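Local coordinates for protein nitrilotriacetate monooxygenase (Burkholderia pseudomallei, PDB 3SDO) that probably acts as an FMN-dependent monooxygenase of the NtaA/SnaA/DszA family, with a bacterial-luciferase-like TIM-barrel fold, at residues F313-G326 and I340-V354. Numbering follows the deposited sequence.
Sequences FSVYPLDGPFPDIG and IKRLARERKLTLREV
The carbonyls of Leu318 and Gly320, in the type I turn Pro317 to Gly320, take the first two amide N-H groups of helix 351-363. Arg352 N donates to Leu318 O (2.8 Å), and Leu351 N to Gly320 O (3.0 Å). With the bond from Phe322 N to Leu349 O (3.2 Å), the latter brackets Pro321 and Thr350 as one isolated, non-hydrogen-bonded antiparallel pair. The helix start is also capped from within: Thr350 and Glu353 form a capping box, with Glu353 N donating to Thr350 OG1 and Thr350 N to Glu353 OE1.

Arg352 clasps Asp319 side-on. Arg352 NE reaches Asp319 OD1 and Arg352 NH2 reaches Asp319 OD2, both at 2.9 Å and nearly straight. The oxygens lie in the guanidinium plane, but the donors, though syn, are tilted out of the carboxylate plane, the two planes being 26° apart. Two bonds thus fix the carboxylate's rotation, while Leu318 CB lies over one guanidinium face. A water joins Asp319 OD1 to Thr350 OG1, tying the salt bridge to the cap.

Beside these polar groups, Phe322 fills the angle between helices 334-346 and 351-363. Its CG stands anti to the backbone N (chi1 -179°). Ala344 CB, 3.8 Å from Phe322 CD2, and Val354 CG1, 3.6 Å from Phe322 CE1, approach obliquely from one side of the ring; Pro323 CD covers the opposite face, offset toward the rim. Leu351 forks: Leu351 CD1 meets Phe322 CD1 at 3.8 Å, whereas CD2 packs on Tyr316 CB.

The loop between helices 297-307 and 334-346 thereby closes over the junction of helices 334-346 and 351-363, far from the predicted FMN site; Leu304 of helix 297-307 touches both Ile340 and Leu351.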
loop_
_atom_site.group_PDB
_atom_site.type_symbol
_atom_site.label_atom_id
_atom_site.label_comp_id
_atom_site.label_asym_id
_atom_site.label_seq_id
_atom_site.Cartn_x
_atom_site.Cartn_y
_atom_site.Cartn_z
ATOM N N PHE A 313 -0.023 -15.859 -40.212
ATOM C CA PHE A 313 -0.554 -17.204 -40.142
ATOM C C PHE A 313 -2.076 -17.230 -40.326
ATOM O O PHE A 313 -2.665 -18.310 -40.454
ATOM C CB PHE A 313 -0.190 -17.843 -38.798
ATOM C CG PHE A 313 1.225 -18.361 -38.727
ATOM C CD1 PHE A 313 1.541 -19.635 -39.210
ATOM C CD2 PHE A 313 2.238 -17.588 -38.178
ATOM C CE1 PHE A 313 2.828 -20.119 -39.132
ATOM C CE2 PHE A 313 3.537 -18.065 -38.094
ATOM C CZ PHE A 313 3.842 -19.322 -38.583
ATOM N N SER A 314 -2.710 -16.054 -40.324
ATOM C CA SER A 314 -4.172 -15.953 -40.497
ATOM C C SER A 314 -4.632 -16.432 -41.880
ATOM O O SER A 314 -5.809 -16.763 -42.061
ATOM C CB SER A 314 -4.651 -14.504 -40.242
ATOM O OG SER A 314 -4.373 -13.636 -41.348
ATOM N N VAL A 315 -3.729 -16.474 -42.859
ATOM C CA VAL A 315 -4.089 -16.997 -44.195
ATOM C C VAL A 315 -4.377 -18.509 -44.258
ATOM O O VAL A 315 -5.020 -18.958 -45.188
ATOM C CB VAL A 315 -3.034 -16.644 -45.280
ATOM C CG1 VAL A 315 -2.891 -15.123 -45.396
ATOM C CG2 VAL A 315 -1.663 -17.341 -45.024
ATOM N N TYR A 316 -3.920 -19.282 -43.275
ATOM C CA TYR A 316 -4.016 -20.740 -43.338
ATOM C C TYR A 316 -5.266 -21.259 -42.668
ATOM O O TYR A 316 -5.758 -20.662 -41.713
ATOM C CB TYR A 316 -2.796 -21.394 -42.689
ATOM C CG TYR A 316 -1.489 -20.896 -43.228
ATOM C CD1 TYR A 316 -1.069 -21.231 -44.503
ATOM C CD2 TYR A 316 -0.675 -20.078 -42.467
ATOM C CE1 TYR A 316 0.127 -20.769 -44.999
ATOM C CE2 TYR A 316 0.529 -19.629 -42.945
ATOM C CZ TYR A 316 0.915 -19.955 -44.217
ATOM O OH TYR A 316 2.104 -19.474 -44.694
ATOM N N PRO A 317 -5.790 -22.401 -43.150
ATOM C CA PRO A 317 -6.907 -23.007 -42.405
ATOM C C PRO A 317 -6.463 -23.466 -41.010
ATOM O O PRO A 317 -5.460 -24.155 -40.884
ATOM C CB PRO A 317 -7.306 -24.196 -43.268
ATOM C CG PRO A 317 -6.111 -24.483 -44.096
ATOM C CD PRO A 317 -5.442 -23.182 -44.346
ATOM N N LEU A 318 -7.214 -23.075 -39.983
ATOM C CA LEU A 318 -6.861 -23.391 -38.593
ATOM C C LEU A 318 -6.751 -24.880 -38.340
ATOM O O LEU A 318 -5.846 -25.334 -37.647
ATOM C CB LEU A 318 -7.871 -22.768 -37.615
ATOM C CG LEU A 318 -7.596 -21.301 -37.278
ATOM C CD1 LEU A 318 -8.760 -20.649 -36.548
ATOM C CD2 LEU A 318 -6.310 -21.216 -36.436
ATOM N N ASP A 319 -7.663 -25.641 -38.934
ATOM C CA ASP A 319 -7.754 -27.066 -38.671
ATOM C C ASP A 319 -7.102 -27.874 -39.786
ATOM O O ASP A 319 -7.229 -29.090 -39.821
ATOM C CB ASP A 319 -9.215 -27.453 -38.413
ATOM C CG ASP A 319 -9.767 -26.771 -37.171
ATOM O OD1 ASP A 319 -9.139 -26.914 -36.098
ATOM O OD2 ASP A 319 -10.801 -26.063 -37.253
ATOM N N GLY A 320 -6.376 -27.202 -40.681
ATOM C CA GLY A 320 -5.501 -27.895 -41.613
ATOM C C GLY A 320 -4.158 -28.182 -40.955
ATOM O O GLY A 320 -3.899 -27.709 -39.857
ATOM N N PRO A 321 -3.290 -28.956 -41.634
ATOM C CA PRO A 321 -1.953 -29.230 -41.107
ATOM C C PRO A 321 -1.176 -27.949 -40.841
ATOM O O PRO A 321 -1.427 -26.937 -41.481
ATOM C CB PRO A 321 -1.282 -30.042 -42.225
ATOM C CG PRO A 321 -2.077 -29.740 -43.474
ATOM C CD PRO A 321 -3.495 -29.575 -42.960
ATOM N N PHE A 322 -0.259 -27.983 -39.881
ATOM C CA PHE A 322 0.627 -26.844 -39.665
ATOM C C PHE A 322 1.415 -26.694 -40.944
ATOM O O PHE A 322 1.939 -27.700 -41.451
ATOM C CB PHE A 322 1.574 -27.095 -38.506
ATOM C CG PHE A 322 2.494 -25.948 -38.220
ATOM C CD1 PHE A 322 2.044 -24.849 -37.522
ATOM C CD2 PHE A 322 3.817 -25.975 -38.635
ATOM C CE1 PHE A 322 2.881 -23.779 -37.253
ATOM C CE2 PHE A 322 4.672 -24.907 -38.367
ATOM C CZ PHE A 322 4.202 -23.808 -37.665
ATOM N N PRO A 323 1.513 -25.464 -41.485
ATOM C CA PRO A 323 2.128 -25.329 -42.821
ATOM C C PRO A 323 3.655 -25.492 -42.856
ATOM O O PRO A 323 4.336 -25.279 -41.852
ATOM C CB PRO A 323 1.743 -23.905 -43.236
ATOM C CG PRO A 323 1.582 -23.166 -41.958
ATOM C CD PRO A 323 1.005 -24.170 -40.984
ATOM N N ASP A 324 4.176 -25.847 -44.029
ATOM C CA ASP A 324 5.617 -25.965 -44.234
ATOM C C ASP A 324 6.160 -24.543 -44.339
ATOM O O ASP A 324 6.124 -23.922 -45.406
ATOM C CB ASP A 324 5.924 -26.775 -45.502
ATOM C CG ASP A 324 7.387 -27.197 -45.604
ATOM O OD1 ASP A 324 8.196 -26.852 -44.714
ATOM O OD2 ASP A 324 7.724 -27.890 -46.591
ATOM N N ILE A 325 6.616 -24.020 -43.206
ATOM C CA ILE A 325 7.151 -22.669 -43.133
ATOM C C ILE A 325 8.660 -22.723 -42.903
ATOM O O ILE A 325 9.256 -21.735 -42.469
ATOM C CB ILE A 325 6.473 -21.854 -41.981
ATOM N N GLY A 326 9.265 -23.873 -43.202
ATOM C CA GLY A 326 10.706 -24.112 -43.002
ATOM C C GLY A 326 11.653 -23.080 -43.598
ATOM O O GLY A 326 12.742 -22.852 -43.056
ATOM N N ILE A 340 9.097 -25.684 -32.320
ATOM C CA ILE A 340 7.749 -25.641 -32.864
ATOM C C ILE A 340 7.617 -26.604 -34.062
ATOM O O ILE A 340 6.700 -27.441 -34.117
ATOM C CB ILE A 340 7.364 -24.182 -33.243
ATOM C CG1 ILE A 340 7.151 -23.356 -31.968
ATOM C CG2 ILE A 340 6.093 -24.139 -34.082
ATOM C CD1 ILE A 340 6.981 -21.859 -32.203
ATOM N N LYS A 341 8.547 -26.509 -35.001
ATOM C CA LYS A 341 8.517 -27.374 -36.186
ATOM C C LYS A 341 8.703 -28.864 -35.840
ATOM O O LYS A 341 8.067 -29.731 -36.445
ATOM C CB LYS A 341 9.541 -26.900 -37.236
ATOM C CG LYS A 341 9.165 -25.559 -37.889
ATOM C CD LYS A 341 10.174 -25.096 -38.961
ATOM C CE LYS A 341 11.471 -24.578 -38.352
ATOM N NZ LYS A 341 12.414 -23.981 -39.365
ATOM N N ARG A 342 9.554 -29.162 -34.866
ATOM C CA ARG A 342 9.764 -30.547 -34.441
ATOM C C ARG A 342 8.457 -31.119 -33.888
ATOM O O ARG A 342 8.048 -32.223 -34.242
ATOM C CB ARG A 342 10.867 -30.621 -33.378
ATOM C CG ARG A 342 11.309 -32.038 -33.020
ATOM C CD ARG A 342 12.628 -32.039 -32.251
ATOM N NE ARG A 342 12.603 -31.033 -31.195
ATOM C CZ ARG A 342 13.411 -29.977 -31.089
ATOM N NH1 ARG A 342 14.396 -29.746 -31.950
ATOM N NH2 ARG A 342 13.227 -29.144 -30.076
ATOM N N LEU A 343 7.811 -30.354 -33.016
ATOM C CA LEU A 343 6.524 -30.736 -32.434
ATOM C C LEU A 343 5.494 -31.032 -33.522
ATOM O O LEU A 343 4.863 -32.094 -33.526
ATOM C CB LEU A 343 6.019 -29.607 -31.538
ATOM C CG LEU A 343 4.682 -29.780 -30.818
ATOM C CD1 LEU A 343 4.875 -30.579 -29.532
ATOM C CD2 LEU A 343 4.087 -28.400 -30.529
ATOM N N ALA A 344 5.340 -30.084 -34.445
ATOM C CA ALA A 344 4.396 -30.205 -35.562
ATOM C C ALA A 344 4.652 -31.449 -36.422
ATOM O O ALA A 344 3.707 -32.075 -36.898
ATOM C CB ALA A 344 4.449 -28.968 -36.431
ATOM N N ARG A 345 5.924 -31.790 -36.612
ATOM C CA ARG A 345 6.324 -32.923 -37.454
ATOM C C ARG A 345 6.182 -34.263 -36.721
ATOM O O ARG A 345 5.807 -35.265 -37.325
ATOM C CB ARG A 345 7.773 -32.747 -37.932
ATOM N N GLU A 346 6.482 -34.280 -35.426
ATOM C CA GLU A 346 6.482 -35.535 -34.660
ATOM C C GLU A 346 5.083 -35.917 -34.213
ATOM O O GLU A 346 4.766 -37.097 -34.078
ATOM C CB GLU A 346 7.417 -35.437 -33.465
ATOM C CG GLU A 346 8.876 -35.470 -33.880
ATOM C CD GLU A 346 9.834 -35.555 -32.707
ATOM O OE1 GLU A 346 9.382 -35.393 -31.551
ATOM O OE2 GLU A 346 11.042 -35.770 -32.953
ATOM N N ARG A 347 4.256 -34.905 -33.982
ATOM C CA ARG A 347 2.847 -35.097 -33.705
ATOM C C ARG A 347 2.127 -34.537 -34.923
ATOM O O ARG A 347 2.534 -33.518 -35.451
ATOM C CB ARG A 347 2.487 -34.367 -32.410
ATOM C CG ARG A 347 3.299 -34.887 -31.207
ATOM C CD ARG A 347 3.072 -34.074 -29.941
ATOM N NE ARG A 347 1.696 -34.194 -29.458
ATOM C CZ ARG A 347 1.067 -33.287 -28.707
ATOM N NH1 ARG A 347 1.680 -32.166 -28.321
ATOM N NH2 ARG A 347 -0.191 -33.499 -28.337
ATOM N N LYS A 348 1.091 -35.198 -35.415
ATOM C CA LYS A 348 0.484 -34.727 -36.660
ATOM C C LYS A 348 -0.461 -33.555 -36.350
ATOM O O LYS A 348 -1.671 -33.695 -36.451
ATOM C CB LYS A 348 -0.244 -35.873 -37.374
ATOM N N LEU A 349 0.109 -32.411 -35.961
ATOM C CA LEU A 349 -0.677 -31.303 -35.409
ATOM C C LEU A 349 -1.212 -30.351 -36.473
ATOM O O LEU A 349 -0.559 -30.077 -37.478
ATOM C CB LEU A 349 0.135 -30.505 -34.380
ATOM C CG LEU A 349 0.638 -31.290 -33.163
ATOM C CD1 LEU A 349 1.252 -30.356 -32.124
ATOM C CD2 LEU A 349 -0.490 -32.115 -32.525
ATOM N N THR A 350 -2.412 -29.840 -36.219
ATOM C CA THR A 350 -2.997 -28.797 -37.042
ATOM C C THR A 350 -2.385 -27.458 -36.623
ATOM O O THR A 350 -1.705 -27.373 -35.596
ATOM C CB THR A 350 -4.520 -28.762 -36.854
ATOM O OG1 THR A 350 -4.828 -28.454 -35.481
ATOM C CG2 THR A 350 -5.142 -30.120 -37.244
ATOM N N LEU A 351 -2.643 -26.411 -37.408
ATOM C CA LEU A 351 -2.181 -25.071 -37.083
ATOM C C LEU A 351 -2.771 -24.610 -35.751
ATOM O O LEU A 351 -2.074 -23.986 -34.960
ATOM C CB LEU A 351 -2.565 -24.077 -38.170
ATOM C CG LEU A 351 -2.320 -22.601 -37.848
ATOM C CD1 LEU A 351 -0.871 -22.350 -37.404
ATOM C CD2 LEU A 351 -2.706 -21.701 -39.047
ATOM N N ARG A 352 -4.050 -24.901 -35.527
ATOM C CA ARG A 352 -4.720 -24.534 -34.276
ATOM C C ARG A 352 -4.022 -25.212 -33.101
ATOM O O ARG A 352 -3.709 -24.563 -32.123
ATOM C CB ARG A 352 -6.209 -24.915 -34.295
ATOM C CG ARG A 352 -7.009 -24.280 -33.154
ATOM C CD ARG A 352 -8.356 -24.950 -32.938
ATOM N NE ARG A 352 -9.235 -24.802 -34.102
ATOM C CZ ARG A 352 -10.077 -23.794 -34.321
ATOM N NH1 ARG A 352 -10.190 -22.784 -33.467
ATOM N NH2 ARG A 352 -10.815 -23.793 -35.427
ATOM N N GLU A 353 -3.741 -26.508 -33.226
ATOM C CA GLU A 353 -3.112 -27.274 -32.130
ATOM C C GLU A 353 -1.701 -26.754 -31.869
ATOM O O GLU A 353 -1.303 -26.613 -30.729
ATOM C CB GLU A 353 -3.076 -28.780 -32.446
ATOM C CG GLU A 353 -4.439 -29.438 -32.379
ATOM C CD GLU A 353 -4.458 -30.860 -32.959
ATOM O OE1 GLU A 353 -3.650 -31.171 -33.868
ATOM O OE2 GLU A 353 -5.311 -31.661 -32.519
ATOM N N VAL A 354 -0.956 -26.440 -32.931
ATOM C CA VAL A 354 0.371 -25.845 -32.739
ATOM C C VAL A 354 0.270 -24.497 -32.045
ATOM O O VAL A 354 1.004 -24.256 -31.088
ATOM C CB VAL A 354 1.161 -25.662 -34.042
ATOM C CG1 VAL A 354 2.374 -24.780 -33.786
ATOM C CG2 VAL A 354 1.574 -27.014 -34.603
HETATM O O HOH W 1 -7.371 -28.472 -34.884
#